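PDB 2QRY: thiamine-binding periplasmic protein from Escherichia coli, which binds thiamine, thiamine phosphate and thiamine diphosphate with high affinity as the periplasmic solute-binding component of the ThiBPQ thiamine-import ABC transporter. Local coordinates for residues V42-K45 with A46-D50. Residues are numbered along the deposited sequence; the frame is centred on the assembly and turned at random.
Sequences VVKK and AFEAD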
loop_
_atom_site.group_PDB
_atom_site.type_symbol
_atom_site.label_atom_id
_atom_site.label_comp_id
_atom_site.label_asym_id
_atom_site.label_seq_id
_atom_site.Cartn_x
_atom_site.Cartn_y
_atom_site.Cartn_z
ATOM N N VAL A 42 -14.556 -4.596 -10.498
ATOM C CA VAL A 42 -15.672 -3.750 -10.089
ATOM C C VAL A 42 -15.498 -2.321 -10.597
ATOM O O VAL A 42 -16.404 -1.765 -11.212
ATOM C CB VAL A 42 -15.814 -3.711 -8.553
ATOM C CG1 VAL A 42 -17.032 -2.881 -8.166
ATOM C CG2 VAL A 42 -15.936 -5.128 -8.008
ATOM N N VAL A 43 -14.335 -1.730 -10.338
ATOM C CA VAL A 43 -14.060 -0.370 -10.784
ATOM C C VAL A 43 -14.116 -0.277 -12.307
ATOM O O VAL A 43 -14.636 0.687 -12.862
ATOM C CB VAL A 43 -12.671 0.109 -10.302
ATOM C CG1 VAL A 43 -12.218 1.309 -11.114
ATOM C CG2 VAL A 43 -12.739 0.489 -8.837
ATOM N N LYS A 44 -13.579 -1.289 -12.976
ATOM C CA LYS A 44 -13.563 -1.318 -14.429
ATOM C C LYS A 44 -14.961 -1.189 -15.021
ATOM O O LYS A 44 -15.242 -0.241 -15.749
ATOM C CB LYS A 44 -12.912 -2.613 -14.922
ATOM C CG LYS A 44 -12.928 -2.802 -16.432
ATOM C CD LYS A 44 -12.206 -4.087 -16.808
ATOM C CE LYS A 44 -12.419 -4.469 -18.271
ATOM N NZ LYS A 44 -11.803 -3.514 -19.234
ATOM N N LYS A 45 -15.843 -2.133 -14.709
ATOM C CA LYS A 45 -17.192 -2.085 -15.255
ATOM C C LYS A 45 -17.950 -0.833 -14.820
ATOM O O LYS A 45 -18.796 -0.328 -15.557
ATOM C CB LYS A 45 -17.978 -3.336 -14.862
ATOM C CG LYS A 45 -18.652 -3.276 -13.508
ATOM C CD LYS A 45 -19.633 -4.438 -13.357
ATOM C CE LYS A 45 -20.669 -4.439 -14.486
ATOM N NZ LYS A 45 -21.697 -5.505 -14.329
ATOM N N ALA A 46 -17.639 -0.327 -13.633
ATOM C CA ALA A 46 -18.305 0.866 -13.126
ATOM C C ALA A 46 -17.854 2.113 -13.878
ATOM O O ALA A 46 -18.612 3.075 -14.020
ATOM C CB ALA A 46 -18.031 1.027 -11.637
ATOM N N PHE A 47 -16.612 2.105 -14.350
ATOM C CA PHE A 47 -16.096 3.249 -15.083
ATOM C C PHE A 47 -16.547 3.167 -16.530
ATOM O O PHE A 47 -16.992 4.158 -17.101
ATOM C CB PHE A 47 -14.568 3.280 -15.028
ATOM C CG PHE A 47 -13.962 4.454 -15.739
ATOM C CD1 PHE A 47 -14.184 5.752 -15.284
ATOM C CD2 PHE A 47 -13.165 4.266 -16.865
ATOM C CE1 PHE A 47 -13.619 6.853 -15.942
ATOM C CE2 PHE A 47 -12.595 5.359 -17.532
ATOM C CZ PHE A 47 -12.821 6.655 -17.070
ATOM N N GLU A 48 -16.435 1.978 -17.116
ATOM C CA GLU A 48 -16.819 1.766 -18.507
ATOM C C GLU A 48 -18.325 1.868 -18.722
ATOM O O GLU A 48 -18.772 2.450 -19.709
ATOM C CB GLU A 48 -16.330 0.400 -18.996
ATOM C CG GLU A 48 -14.835 0.185 -18.852
ATOM C CD GLU A 48 -14.373 -1.124 -19.454
ATOM O OE1 GLU A 48 -15.205 -2.042 -19.593
ATOM O OE2 GLU A 48 -13.172 -1.240 -19.775
ATOM N N ALA A 49 -19.104 1.294 -17.808
ATOM C CA ALA A 49 -20.557 1.333 -17.929
ATOM C C ALA A 49 -21.031 2.775 -18.058
ATOM O O ALA A 49 -22.037 3.057 -18.711
ATOM C CB ALA A 49 -21.203 0.676 -16.719
ATOM N N ASP A 50 -20.291 3.687 -17.441
ATOM C CA ASP A 50 -20.639 5.099 -17.488
ATOM C C ASP A 50 -19.910 5.786 -18.632
ATOM O O ASP A 50 -20.481 6.013 -19.699
ATOM C CB ASP A 50 -20.268 5.774 -16.168
ATOM C CG ASP A 50 -20.967 7.102 -15.982
ATOM O OD1 ASP A 50 -20.793 7.993 -16.843
ATOM O OD2 ASP A 50 -21.692 7.247 -14.975
#
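K44 and E48, one helical turn apart, lean their side chains together into an i to i+4 salt bridge, with K44 NZ 2.7 Å from E48 OE2. The ammonium reaches this oxygen on its syn side but stands 35° out of the carboxylate plane; E48 OE1 lies farther off, 3.7 Å from K44 NZ. The lysine runs straight out through its first three torsions and then bends at the last one (chi4 66°), which turns the amine over toward the acid. Its CG also packs against the carboxylate, 3.7 Å from E48 CD. On the glutamate side, CG stands beside the backbone N (chi1 -56°) and passes 3.2 Å from K44 O. That carbonyl accepts the nearly straight bond from E48 N, 2.9 Å from K44 O, so backbone and side chains tie the same two residues.

Helix 40-48 belongs to one lobe of a periplasmic solute-binding fold and packs beside strand 54-59, away from the thiamin phosphate site. Both charged ends reach that strand's backbone: K44 NZ donates to L55 O and E48 OE2 accepts from L55 N, so the pair is pinned to a single residue of the sheet as well as to itself.

F47 turns to another side. Its CB rests 3.4 Å from V43 O, the acceptor of its own backbone N, while the ring heads away from the preceding turn to meet F265 edge-to-face and F268 at an inclined angle. V43 and A46 also touch F268, joining this face to helix 259-269.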